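Long-range contacts in 2-keto-3-deoxygluconate kinase (Thermotoga maritima, PDB 2AFB), which probably phosphorylates 2-keto-3-deoxygluconate at the expense of ATP (EC 2.7.1.45), as a ribokinase-like carbohydrate kinase of the pfkB family: residues Ile21-Pro27 / Phe39-Gly45; Leu59-Phe63 / Gly84-Asp88; His79-Phe83 / Asp328-Leu332; Gly105-Pro110 / Ile257-Val261; Lys310-Phe314 / Ile337-Ala341. One frame throughout, in Å; residues are numbered along the deposited sequence.

Contact 1 of 5, residues Ile21-Pro27 / Phe39-Gly45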
# COMPACT_ATOMS: atom_id res chain seq x y z
N ILE A 21 -25.77 -3.07 -9.69
CA ILE A 21 -24.51 -2.61 -9.20
C ILE A 21 -23.67 -3.79 -8.71
O ILE A 21 -24.17 -4.72 -8.08
CB ILE A 21 -24.69 -1.51 -8.14
CG1 ILE A 21 -23.33 -0.86 -7.85
CG2 ILE A 21 -25.38 -2.05 -6.88
CD1 ILE A 21 -23.33 0.34 -6.99
N MSE A 22 -22.40 -3.78 -9.10
CA MSE A 22 -21.52 -4.87 -8.84
C MSE A 22 -20.34 -4.41 -8.04
O MSE A 22 -19.93 -3.26 -8.13
CB MSE A 22 -20.97 -5.46 -10.13
CG MSE A 22 -22.00 -6.08 -10.93
SE MSE A 22 -21.33 -6.64 -12.65
CE MSE A 22 -21.11 -4.81 -13.62
N LEU A 23 -19.79 -5.36 -7.28
CA LEU A 23 -18.44 -5.19 -6.73
C LEU A 23 -17.40 -5.24 -7.85
O LEU A 23 -17.37 -6.21 -8.60
CB LEU A 23 -18.15 -6.33 -5.77
CG LEU A 23 -16.67 -6.41 -5.28
CD1 LEU A 23 -16.23 -5.27 -4.41
CD2 LEU A 23 -16.47 -7.72 -4.52
N ARG A 24 -16.53 -4.22 -7.93
CA ARG A 24 -15.46 -4.22 -8.92
C ARG A 24 -14.09 -4.44 -8.25
O ARG A 24 -13.72 -3.76 -7.31
CB ARG A 24 -15.44 -2.94 -9.68
CG ARG A 24 -14.67 -3.07 -10.98
CD ARG A 24 -14.47 -1.71 -11.64
NE ARG A 24 -13.22 -1.12 -11.25
CZ ARG A 24 -12.69 -0.01 -11.73
NH1 ARG A 24 -13.30 0.74 -12.65
NH2 ARG A 24 -11.50 0.36 -11.27
N LEU A 25 -13.36 -5.40 -8.80
CA LEU A 25 -12.08 -5.82 -8.24
C LEU A 25 -11.05 -5.61 -9.31
O LEU A 25 -11.12 -6.23 -10.36
CB LEU A 25 -12.15 -7.24 -7.80
CG LEU A 25 -13.10 -7.65 -6.65
CD1 LEU A 25 -12.99 -9.12 -6.47
CD2 LEU A 25 -12.83 -6.93 -5.31
N SER A 26 -10.12 -4.68 -9.09
CA SER A 26 -9.09 -4.38 -10.10
C SER A 26 -7.71 -4.41 -9.50
O SER A 26 -7.53 -3.88 -8.41
CB SER A 26 -9.34 -3.04 -10.81
OG SER A 26 -9.56 -2.03 -9.84
N PRO A 27 -6.73 -5.10 -10.18
CA PRO A 27 -5.42 -5.02 -9.61
C PRO A 27 -4.87 -3.58 -9.73
O PRO A 27 -5.26 -2.86 -10.63
CB PRO A 27 -4.60 -6.00 -10.46
CG PRO A 27 -5.59 -6.89 -11.22
CD PRO A 27 -6.75 -5.96 -11.39
N PHE A 39 -6.52 -6.51 -4.76
CA PHE A 39 -7.49 -5.87 -5.62
C PHE A 39 -7.97 -4.59 -4.94
O PHE A 39 -8.34 -4.62 -3.76
CB PHE A 39 -8.74 -6.72 -5.83
CG PHE A 39 -8.52 -7.94 -6.66
CD1 PHE A 39 -8.02 -7.82 -7.95
CD2 PHE A 39 -8.85 -9.22 -6.16
CE1 PHE A 39 -7.78 -8.96 -8.74
CE2 PHE A 39 -8.64 -10.35 -6.94
CZ PHE A 39 -8.09 -10.22 -8.25
N ASP A 40 -7.93 -3.49 -5.71
CA ASP A 40 -8.66 -2.27 -5.44
C ASP A 40 -10.13 -2.59 -5.55
O ASP A 40 -10.52 -3.36 -6.40
CB ASP A 40 -8.28 -1.20 -6.45
CG ASP A 40 -6.81 -0.78 -6.31
OD1 ASP A 40 -6.35 -0.76 -5.16
OD2 ASP A 40 -6.14 -0.45 -7.30
N VAL A 41 -10.89 -2.02 -4.63
CA VAL A 41 -12.31 -2.27 -4.45
C VAL A 41 -13.08 -1.00 -4.76
O VAL A 41 -12.70 0.06 -4.35
CB VAL A 41 -12.64 -2.64 -2.98
CG1 VAL A 41 -14.14 -2.56 -2.70
CG2 VAL A 41 -12.14 -4.04 -2.67
N THR A 42 -14.13 -1.15 -5.54
CA THR A 42 -15.14 -0.14 -5.73
C THR A 42 -16.44 -0.79 -6.15
O THR A 42 -16.54 -2.02 -6.26
CB THR A 42 -14.70 1.01 -6.69
OG1 THR A 42 -15.58 2.13 -6.51
CG2 THR A 42 -14.70 0.56 -8.18
N TYR A 43 -17.49 0.01 -6.33
CA TYR A 43 -18.79 -0.54 -6.67
C TYR A 43 -19.30 0.24 -7.87
O TYR A 43 -19.24 1.47 -7.88
CB TYR A 43 -19.74 -0.49 -5.45
CG TYR A 43 -19.24 -1.35 -4.31
CD1 TYR A 43 -18.36 -0.85 -3.38
CD2 TYR A 43 -19.64 -2.69 -4.19
CE1 TYR A 43 -17.85 -1.67 -2.39
CE2 TYR A 43 -19.16 -3.48 -3.21
CZ TYR A 43 -18.24 -2.99 -2.32
OH TYR A 43 -17.77 -3.81 -1.32
N GLY A 44 -19.81 -0.44 -8.89
CA GLY A 44 -20.47 0.30 -9.97
C GLY A 44 -21.31 -0.51 -10.91
O GLY A 44 -21.44 -1.70 -10.74
N GLY A 45 -21.80 0.14 -11.95
CA GLY A 45 -22.74 -0.48 -12.92
C GLY A 45 -23.35 0.65 -13.72
O GLY A 45 -23.51 1.74 -13.20
O HOH W 1 -11.86 -1.76 -8.56
O HOH W 2 -7.21 -0.70 -9.80
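M22 with G44, R24 with T42 and S26 with D40 are the hydrogen-bonded pairs of an antiparallel beta hairpin with strands at 156°. Each pair exchanges two backbone bonds, satisfying N and O of all six residues. R24 N gives T42 O a 2.8 Å bond, nearly straight at 172°, whereas T42 N reaches R24 O at 3.2 Å. A water takes a proton from R24 NE at 3.1 Å and gives one to D40 O, which S26 N also reaches; S26 OG lies 2.6 Å from that water O. A second water bridges S26 OG, 2.7 Å away, to P27 O and D40 OD2. T42 CG2 sits over one face of the R24 guanidinium, toward its rim, and R24 NH1 forms salt bridges with D286 and D328. L25 CB sits over the F39 ring, 4.3 Å from its centroid, with P27 N at the ring edge. An alanine at F39 removes the ring under L25 CB and is likely to leave a gap beside P27. Backbone groups of L23 and L25 bond to G98 and strand 99-103, while Y43 packs on helix 71-82. Through F39 and D40 the sheet continues antiparallel into a strand of a second subunit.

Contact 2 of 5, residues Leu59-Phe63 / Gly84-Asp88. With NI (nickel (II) ion), chain E.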
# COMPACT_ATOMS: atom_id res chain seq x y z
N LEU A 59 -28.97 16.83 -7.96
CA LEU A 59 -30.38 16.41 -8.12
C LEU A 59 -30.70 15.28 -7.12
O LEU A 59 -29.84 14.84 -6.40
CB LEU A 59 -30.67 15.90 -9.54
CG LEU A 59 -30.29 16.82 -10.72
CD1 LEU A 59 -30.93 16.29 -11.98
CD2 LEU A 59 -30.71 18.22 -10.49
N ASP A 60 -31.96 14.86 -7.08
CA ASP A 60 -32.37 13.78 -6.16
C ASP A 60 -32.42 12.50 -6.95
O ASP A 60 -33.43 12.14 -7.52
CB ASP A 60 -33.72 14.07 -5.55
CG ASP A 60 -33.69 15.24 -4.60
OD1 ASP A 60 -32.60 15.61 -4.09
OD2 ASP A 60 -34.77 15.79 -4.38
N ALA A 61 -31.30 11.83 -6.96
CA ALA A 61 -31.10 10.63 -7.74
C ALA A 61 -31.37 9.43 -6.87
O ALA A 61 -30.79 9.29 -5.80
CB ALA A 61 -29.70 10.61 -8.28
N TYR A 62 -32.27 8.57 -7.32
CA TYR A 62 -32.50 7.29 -6.61
C TYR A 62 -32.07 6.18 -7.54
O TYR A 62 -32.38 6.21 -8.73
CB TYR A 62 -33.97 7.08 -6.29
CG TYR A 62 -34.57 8.09 -5.37
CD1 TYR A 62 -34.85 9.37 -5.82
CD2 TYR A 62 -34.90 7.76 -4.06
CE1 TYR A 62 -35.42 10.32 -4.95
CE2 TYR A 62 -35.48 8.69 -3.20
CZ TYR A 62 -35.74 9.97 -3.66
OH TYR A 62 -36.31 10.90 -2.82
N PHE A 63 -31.37 5.20 -6.98
CA PHE A 63 -31.01 4.03 -7.75
C PHE A 63 -31.84 2.87 -7.24
O PHE A 63 -31.89 2.59 -6.04
CB PHE A 63 -29.53 3.71 -7.58
CG PHE A 63 -29.08 2.49 -8.31
CD1 PHE A 63 -29.23 2.40 -9.67
CD2 PHE A 63 -28.45 1.44 -7.64
CE1 PHE A 63 -28.81 1.30 -10.37
CE2 PHE A 63 -28.01 0.34 -8.33
CZ PHE A 63 -28.18 0.27 -9.71
N GLY A 84 -24.06 10.62 -2.77
CA GLY A 84 -25.30 11.42 -2.72
C GLY A 84 -26.51 10.70 -3.29
O GLY A 84 -27.59 11.29 -3.32
N VAL A 85 -26.35 9.45 -3.74
CA VAL A 85 -27.45 8.72 -4.34
C VAL A 85 -28.34 8.24 -3.20
O VAL A 85 -27.84 7.79 -2.19
CB VAL A 85 -26.97 7.52 -5.18
CG1 VAL A 85 -28.15 6.70 -5.69
CG2 VAL A 85 -26.16 8.00 -6.31
N LYS A 86 -29.64 8.38 -3.36
CA LYS A 86 -30.62 7.92 -2.35
C LYS A 86 -30.94 6.42 -2.57
O LYS A 86 -31.13 5.98 -3.68
CB LYS A 86 -31.87 8.79 -2.38
CG LYS A 86 -31.55 10.28 -2.49
CD LYS A 86 -32.62 11.16 -1.93
CE LYS A 86 -32.25 12.65 -2.02
NZ LYS A 86 -31.05 12.96 -1.23
N THR A 87 -30.96 5.65 -1.48
CA THR A 87 -30.98 4.18 -1.56
C THR A 87 -32.30 3.63 -1.07
O THR A 87 -32.44 2.43 -0.81
CB THR A 87 -29.83 3.57 -0.75
OG1 THR A 87 -29.74 4.19 0.52
CG2 THR A 87 -28.48 3.76 -1.48
N ASP A 88 -33.29 4.50 -0.99
CA ASP A 88 -34.60 4.18 -0.43
C ASP A 88 -35.25 3.02 -1.12
O ASP A 88 -35.97 2.29 -0.49
CB ASP A 88 -35.58 5.37 -0.55
CG ASP A 88 -35.07 6.63 0.14
OD1 ASP A 88 -33.84 6.91 0.11
OD2 ASP A 88 -35.91 7.34 0.70
NI NI E . -35.05 16.59 -2.43
O HOH W 3 -29.42 12.44 -4.92
O HOH W 4 -33.17 4.09 -4.27
O HOH W 5 -37.56 16.43 -2.20
O HOH W 6 -33.68 15.61 -0.67
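K86 N and A61 O make the main bond between the two segments, 2.8 Å long, with the N-H aimed almost straight at the carbonyl end (C=O...N 168°). A weak second bond, F63 N to K86 O at 3.4 Å, completes a single beta bridge centred on Y62 and K86. The K86 side chain is laid across the Y62 ring: CB stands over one face toward the rim, 3.9 Å from the centroid in a CH-pi contact, and CD is 3.8 Å from both CZ and OH of Y62. D88 comes to the ring edge with its carboxylate turned 77° from the ring plane. Beyond CD the lysine bends (chi4 -63°), and its NZ stays 4.2 Å from D60 OD1, too far for a salt bridge. OD1 is instead hydrogen-bonded to H10. D60 OD2 binds nickel at 2.1 Å together with H12 and two waters. Both histidines lie in a run of six near the N-terminus, consistent with a purification tag, so the site is probably a product of the construct.

Further out, one water accepts from A61 N and donates to the O atoms of L59 and G84. G84, with positive phi in a Schellman motif, ends helix 71-82, and the loop belongs to a beta-alpha-beta crossover from strand 60-67 to its parallel neighbour 90-92. V85 CG1 rests on F63 CB, and L80 of the crossover helix packs on both residues; helix 46-56 meets A61 and V85, and M13 and strand 14-18 pair with D60 and Y62.

Contact 3 of 5, residues His79-Phe83 / Asp328-Leu332. With NI (nickel (II) ion), chain C.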
# COMPACT_ATOMS: atom_id res chain seq x y z
N HIS A 79 -21.59 3.07 -0.59
CA HIS A 79 -20.85 3.76 -1.67
C HIS A 79 -21.75 4.67 -2.47
O HIS A 79 -21.38 5.82 -2.77
CB HIS A 79 -20.19 2.71 -2.55
CG HIS A 79 -19.39 3.24 -3.70
ND1 HIS A 79 -18.17 3.86 -3.56
CD2 HIS A 79 -19.62 3.17 -5.03
CE1 HIS A 79 -17.69 4.18 -4.74
NE2 HIS A 79 -18.54 3.77 -5.65
N LEU A 80 -22.96 4.17 -2.77
CA LEU A 80 -23.96 4.99 -3.44
C LEU A 80 -24.32 6.21 -2.59
O LEU A 80 -24.40 7.34 -3.08
CB LEU A 80 -25.21 4.15 -3.72
CG LEU A 80 -25.05 3.22 -4.91
CD1 LEU A 80 -25.96 2.11 -4.76
CD2 LEU A 80 -25.28 3.99 -6.22
N ARG A 81 -24.58 5.99 -1.32
CA ARG A 81 -24.94 7.13 -0.45
C ARG A 81 -23.81 8.17 -0.31
O ARG A 81 -24.06 9.36 -0.24
CB ARG A 81 -25.38 6.66 0.95
CG ARG A 81 -26.79 6.11 1.01
CD ARG A 81 -27.19 5.88 2.44
NE ARG A 81 -26.27 4.94 3.10
CZ ARG A 81 -26.43 3.61 3.18
NH1 ARG A 81 -27.46 2.98 2.64
NH2 ARG A 81 -25.53 2.91 3.83
N LYS A 82 -22.57 7.71 -0.22
CA LYS A 82 -21.45 8.60 -0.09
C LYS A 82 -21.46 9.64 -1.26
O LYS A 82 -21.17 10.80 -1.06
CB LYS A 82 -20.15 7.77 -0.13
CG LYS A 82 -18.95 8.64 -0.33
CD LYS A 82 -17.67 7.85 -0.50
CE LYS A 82 -16.47 8.81 -0.55
NZ LYS A 82 -15.13 8.14 -0.53
N PHE A 83 -21.77 9.17 -2.46
CA PHE A 83 -21.85 10.03 -3.61
C PHE A 83 -23.17 10.79 -3.73
O PHE A 83 -23.36 11.52 -4.68
CB PHE A 83 -21.60 9.25 -4.89
CG PHE A 83 -20.17 8.94 -5.14
CD1 PHE A 83 -19.50 8.00 -4.37
CD2 PHE A 83 -19.47 9.59 -6.18
CE1 PHE A 83 -18.17 7.72 -4.59
CE2 PHE A 83 -18.14 9.29 -6.42
CZ PHE A 83 -17.49 8.35 -5.65
N ASP A 328 -15.77 3.91 -11.13
CA ASP A 328 -16.89 3.87 -12.07
C ASP A 328 -17.71 5.18 -12.01
O ASP A 328 -18.40 5.54 -12.97
CB ASP A 328 -17.83 2.66 -11.76
CG ASP A 328 -17.22 1.29 -12.06
OD1 ASP A 328 -16.00 1.18 -12.18
OD2 ASP A 328 -17.97 0.28 -12.16
N PHE A 329 -17.66 5.88 -10.88
CA PHE A 329 -18.48 7.06 -10.67
C PHE A 329 -17.63 8.31 -10.94
O PHE A 329 -16.43 8.32 -10.66
CB PHE A 329 -18.90 7.08 -9.18
CG PHE A 329 -19.96 6.07 -8.77
CD1 PHE A 329 -20.47 5.09 -9.63
CD2 PHE A 329 -20.41 6.07 -7.45
CE1 PHE A 329 -21.42 4.18 -9.20
CE2 PHE A 329 -21.39 5.16 -7.03
CZ PHE A 329 -21.91 4.24 -7.91
N VAL A 330 -18.23 9.37 -11.45
CA VAL A 330 -17.56 10.66 -11.51
C VAL A 330 -17.45 11.25 -10.11
O VAL A 330 -18.29 11.00 -9.23
CB VAL A 330 -18.31 11.72 -12.39
CG1 VAL A 330 -18.45 11.25 -13.82
CG2 VAL A 330 -19.68 12.12 -11.79
N VAL A 331 -16.39 12.01 -9.90
CA VAL A 331 -16.28 12.96 -8.80
C VAL A 331 -16.06 14.27 -9.54
O VAL A 331 -14.96 14.52 -10.02
CB VAL A 331 -15.04 12.64 -7.90
CG1 VAL A 331 -14.83 13.67 -6.84
CG2 VAL A 331 -15.16 11.26 -7.29
N LEU A 332 -17.13 15.06 -9.71
CA LEU A 332 -17.10 16.25 -10.53
C LEU A 332 -18.09 17.26 -9.98
O LEU A 332 -19.12 16.86 -9.42
CB LEU A 332 -17.48 15.91 -11.97
CG LEU A 332 -16.38 15.32 -12.86
CD1 LEU A 332 -16.93 15.09 -14.28
CD2 LEU A 332 -15.16 16.17 -12.88
NI NI C . -16.76 3.73 -1.98
O HOH W 7 -17.14 3.58 -8.42
O HOH W 8 -17.70 4.11 0.02
O HOH W 9 -15.85 1.58 -2.05
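The closest CA atoms of the two segments, those of F83 and V331, are 8.2 Å apart, and no direct hydrogen bond joins the segments, which leaves the contact to an aromatic cluster of H79, F83 and F329. F329 supplies its edge to one ring and its face to the other. Its CD2 points at the centre of the F83 ring in a T-shaped stack, with centroids 5.0 Å apart and planes at 85°. H79 NE2 stands over the F329 face, the rings inclined at 27° and slid so far that they barely overlap; the shortest approach is 3.3 Å, from H79 CD2 to F329 CE2. L80 CD2 touches F329 CZ at 3.8 Å. At the rim of F83, V330 O lies in the ring plane, 3.3 Å from CE2, and V331 CG2 packs on the same carbon.

H79 has CG anti to the backbone N (chi1 180°), which carries the imidazole off the helix to the nickel, bound by ND1 at 2.1 Å along with two waters. NE2 donates to a third water at 3.1 Å, and D328 N donates to the same water; the metal would probably polarise this N-H further. A leucine at F83 has no aromatic face for the F329 edge, and V331 CG2 would probably lose part of its packing. Helix 46-56 backs F329 through N49 and A52, D328 OD2 bonds to Y100 OH of strand 99-103, and F34 of a third subunit meets F83 edge-to-face, joining the end of helix 71-82 to the interface.

Contact 4 of 5, residues Gly105-Pro110 / Ile257-Val261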
# COMPACT_ATOMS: atom_id res chain seq x y z
N GLY A 105 -5.92 -1.86 -18.88
CA GLY A 105 -4.90 -2.09 -19.90
C GLY A 105 -3.99 -0.86 -20.11
O GLY A 105 -4.14 0.19 -19.49
N ALA A 106 -3.09 -1.00 -21.04
CA ALA A 106 -2.17 0.04 -21.35
C ALA A 106 -1.70 -0.22 -22.73
O ALA A 106 -1.40 -1.38 -23.11
CB ALA A 106 -1.00 0.03 -20.36
N SER A 107 -1.62 0.88 -23.48
CA SER A 107 -1.05 0.89 -24.78
C SER A 107 -1.72 -0.26 -25.60
O SER A 107 -2.94 -0.32 -25.65
CB SER A 107 0.48 0.83 -24.69
OG SER A 107 1.07 1.08 -25.98
N GLN A 108 -0.95 -1.17 -26.20
CA GLN A 108 -1.56 -2.23 -27.05
C GLN A 108 -2.28 -3.34 -26.29
O GLN A 108 -2.89 -4.21 -26.93
CB GLN A 108 -0.51 -2.84 -27.97
CG GLN A 108 -0.10 -1.92 -29.12
CD GLN A 108 0.83 -0.79 -28.72
OE1 GLN A 108 1.57 -0.87 -27.74
NE2 GLN A 108 0.84 0.27 -29.53
N ARG A 109 -2.16 -3.35 -24.95
CA ARG A 109 -2.86 -4.34 -24.13
C ARG A 109 -4.22 -3.82 -23.68
O ARG A 109 -4.29 -2.96 -22.84
CB ARG A 109 -2.03 -4.81 -22.93
CG ARG A 109 -2.74 -5.98 -22.16
CD ARG A 109 -1.84 -6.71 -21.19
NE ARG A 109 -1.28 -5.83 -20.14
CZ ARG A 109 -1.90 -5.45 -19.03
NH1 ARG A 109 -3.13 -5.84 -18.75
NH2 ARG A 109 -1.26 -4.69 -18.16
N PRO A 110 -5.32 -4.35 -24.25
CA PRO A 110 -6.60 -3.82 -23.79
C PRO A 110 -6.97 -4.15 -22.35
O PRO A 110 -6.43 -5.07 -21.74
CB PRO A 110 -7.63 -4.42 -24.77
CG PRO A 110 -6.97 -5.55 -25.38
CD PRO A 110 -5.48 -5.36 -25.31
N ILE A 257 -7.44 4.60 -30.27
CA ILE A 257 -6.03 4.52 -30.70
C ILE A 257 -5.21 3.43 -29.95
O ILE A 257 -4.46 2.67 -30.58
CB ILE A 257 -5.28 5.91 -30.54
CG1 ILE A 257 -6.07 7.08 -31.18
CG2 ILE A 257 -3.87 5.82 -31.12
CD1 ILE A 257 -6.68 6.77 -32.56
N SER A 258 -5.34 3.39 -28.61
CA SER A 258 -4.82 2.31 -27.77
C SER A 258 -5.62 2.31 -26.47
O SER A 258 -6.60 3.05 -26.32
CB SER A 258 -3.34 2.54 -27.49
OG SER A 258 -3.15 3.71 -26.70
N ALA A 259 -5.19 1.51 -25.51
CA ALA A 259 -5.83 1.56 -24.20
C ALA A 259 -5.40 2.78 -23.43
O ALA A 259 -5.96 3.07 -22.40
CB ALA A 259 -5.49 0.27 -23.40
N THR A 260 -4.37 3.47 -23.90
CA THR A 260 -3.78 4.61 -23.20
C THR A 260 -4.29 5.97 -23.76
O THR A 260 -4.50 6.91 -23.00
CB THR A 260 -2.20 4.56 -23.27
OG1 THR A 260 -1.71 3.44 -22.51
CG2 THR A 260 -1.53 5.88 -22.72
N VAL A 261 -4.45 6.07 -25.07
CA VAL A 261 -4.98 7.26 -25.77
C VAL A 261 -6.20 6.93 -26.62
O VAL A 261 -6.15 6.02 -27.45
CB VAL A 261 -3.89 7.92 -26.65
CG1 VAL A 261 -4.41 9.16 -27.42
CG2 VAL A 261 -2.69 8.27 -25.82
O HOH W 10 -6.38 2.33 -19.36
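S107 is held by A259 and T260 where a type II' beta turn, A106 to R109, meets an ST turn begun by S258. The first turn links strands 99-103 and 112-116 of the small sheet, and the second lies between strands 248-255 and 261-270 of the large one, so the contact bridges both sheets at their loops. T260 has OG1 anti to its carbonyl carbon (chi1 -67°), which brings the hydroxyl to S107 N; that bond is 2.7 Å long and 151° at the hydrogen. A259 N returns a straighter bond of 2.9 Å to S107 O, 170° at the hydrogen, from a position tilted out of the carbonyl plane. Both polar backbone atoms of S107 are thus satisfied across the contact.

A259 CB points into the turn and is ringed by backbone, lying 3.5 Å from R109 O and 3.6 Å from A106 N. S258 CB comes from another side to S107 O, at 3.4 Å. The S258 hydroxyl turns back on its own loop, where OG accepts from the amides of T260 and V261. The side chains of S107 and R109 leave in the other direction, toward a fifth subunit: S107 OG takes a bond from H283 N of that subunit, and R109 NH2 bonds to its T324 O. The same S107 OG donates to Q108 OE1, 2.7 Å away and well above the plane of that amide carbonyl. Within the turn, A106 N and R109 O are joined by a hydrogen bond of 2.9 Å.

Contact 5 of 5, residues Lys310-Phe314 / Ile337-Ala341. With CA (calcium ion), chain G.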
# COMPACT_ATOMS: atom_id res chain seq x y z
N LYS A 310 -25.05 23.37 -26.14
CA LYS A 310 -24.49 23.31 -24.80
C LYS A 310 -24.67 21.94 -24.20
O LYS A 310 -23.81 21.47 -23.46
CB LYS A 310 -25.05 24.40 -23.87
CG LYS A 310 -24.67 24.18 -22.42
CD LYS A 310 -25.14 25.26 -21.50
CE LYS A 310 -24.13 25.55 -20.36
NZ LYS A 310 -24.31 24.75 -19.20
N LYS A 311 -25.76 21.26 -24.52
CA LYS A 311 -25.91 19.89 -24.07
C LYS A 311 -24.77 19.00 -24.56
O LYS A 311 -24.33 18.10 -23.86
CB LYS A 311 -27.19 19.24 -24.61
CG LYS A 311 -28.41 19.55 -23.84
CD LYS A 311 -29.61 18.77 -24.37
CE LYS A 311 -30.89 19.53 -24.06
NZ LYS A 311 -32.03 18.61 -24.01
N ALA A 312 -24.36 19.21 -25.81
CA ALA A 312 -23.30 18.40 -26.39
C ALA A 312 -21.97 18.74 -25.76
O ALA A 312 -21.23 17.84 -25.40
CB ALA A 312 -23.21 18.58 -27.91
N GLU A 313 -21.67 20.03 -25.59
CA GLU A 313 -20.36 20.41 -25.08
C GLU A 313 -20.21 19.99 -23.63
O GLU A 313 -19.17 19.44 -23.25
CB GLU A 313 -20.10 21.92 -25.19
CG GLU A 313 -20.05 22.49 -26.58
CD GLU A 313 -18.98 21.88 -27.52
OE1 GLU A 313 -18.05 21.12 -27.09
OE2 GLU A 313 -19.09 22.20 -28.73
N PHE A 314 -21.25 20.25 -22.83
CA PHE A 314 -21.25 19.91 -21.41
C PHE A 314 -21.10 18.39 -21.24
O PHE A 314 -20.28 17.91 -20.44
CB PHE A 314 -22.56 20.36 -20.77
CG PHE A 314 -22.59 20.18 -19.28
CD1 PHE A 314 -22.17 21.22 -18.43
CD2 PHE A 314 -23.11 19.01 -18.72
CE1 PHE A 314 -22.22 21.05 -17.06
CE2 PHE A 314 -23.14 18.85 -17.36
CZ PHE A 314 -22.72 19.87 -16.53
N ILE A 337 -16.67 20.87 -15.03
CA ILE A 337 -17.14 20.51 -16.36
C ILE A 337 -17.29 21.74 -17.26
O ILE A 337 -16.83 21.75 -18.40
CB ILE A 337 -18.51 19.76 -16.26
CG1 ILE A 337 -18.37 18.55 -15.35
CG2 ILE A 337 -19.07 19.42 -17.66
CD1 ILE A 337 -19.66 17.88 -15.06
N GLU A 338 -17.97 22.78 -16.77
CA GLU A 338 -18.13 23.99 -17.57
C GLU A 338 -16.80 24.60 -17.97
O GLU A 338 -16.67 25.11 -19.07
CB GLU A 338 -18.91 25.06 -16.81
CG GLU A 338 -20.39 24.77 -16.74
CD GLU A 338 -21.18 25.80 -15.92
OE1 GLU A 338 -20.55 26.60 -15.15
OE2 GLU A 338 -22.44 25.80 -16.05
N LYS A 339 -15.83 24.56 -17.05
CA LYS A 339 -14.50 25.11 -17.28
C LYS A 339 -13.82 24.43 -18.49
O LYS A 339 -13.17 25.07 -19.33
CB LYS A 339 -13.64 24.93 -16.02
CG LYS A 339 -12.22 25.53 -16.09
CD LYS A 339 -12.24 27.04 -16.30
CE LYS A 339 -10.84 27.59 -16.59
NZ LYS A 339 -9.93 27.29 -15.45
N LEU A 340 -13.99 23.12 -18.59
CA LEU A 340 -13.44 22.37 -19.72
C LEU A 340 -14.21 22.71 -21.00
O LEU A 340 -13.63 23.14 -21.97
CB LEU A 340 -13.49 20.87 -19.45
CG LEU A 340 -12.93 20.02 -20.59
CD1 LEU A 340 -11.53 20.42 -20.95
CD2 LEU A 340 -13.02 18.58 -20.20
N ALA A 341 -15.53 22.54 -20.96
CA ALA A 341 -16.40 22.86 -22.09
C ALA A 341 -16.13 24.26 -22.61
O ALA A 341 -16.10 24.46 -23.81
CB ALA A 341 -17.90 22.68 -21.70
CA CA G . -22.75 27.47 -14.17
O HOH W 11 -22.70 30.28 -13.57
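F314 and I337 carry most of a helix-helix packing in which the segments of helices 308-322 and 334-341 cross at 105°, their axes 9.8 Å apart. These are the last two helices of this ribokinase-like chain; F314 also packs on A297 of helix 290-304. The apolar contacts come first. I337 CG2, anti to its backbone N, sits almost squarely over the F314 ring, 3.6 Å from the centroid and 14° off the normal, in a CH-pi contact. I337 CD1 adds a touch at F314 CZ, E338 CG lies at the edge of the ring, and F306 meets it edge-to-face. One turn further on, A341 CB fits against E313 O at 3.8 Å; the CA atoms of E313 and A341 are 5.5 Å apart, consistent with the small alanine.

No hydrogen bond crosses between the segments. The carboxylate of E313 has other partners, N278 through OE1 and Q309 through OE2.

The charged and metal contacts involve K310 and E338. E338 is extended beyond CG and takes a calcium ion with both oxygens, OE1 at 2.6 Å; H8, probably of an expression tag, and a distant water are further ligands, so the site may owe something to the construct. K310, which forms a cation-pi pair with F306, bends toward the same carboxylate, which would probably feel its charge, but its NZ stops 3.8 Å from E338 OE2.

Overall arrangement
Contacts 1, 2 and 3 form a connected group in which all three touch one another. Contact 1 lies in the four-stranded sheet and contact 2 at the edge of the nine-stranded one, about 20 Å apart centre to centre; the centre of contact 3 is about 13 and 11 Å from theirs. Helix 71-82 belongs to contact 3 and runs into the loop of contact 2, V85 N probably bonding to L80 O. Along the chain contact 1 closes first, contacts 2 and 3 interleave, and contact 4 falls within the long span closed by contact 3. Contact 4 joins loops of the two sheets, its centre about 34 Å from that of contact 2. L332 touches I337, so the C-terminal helices join the group through the 328-332 loop.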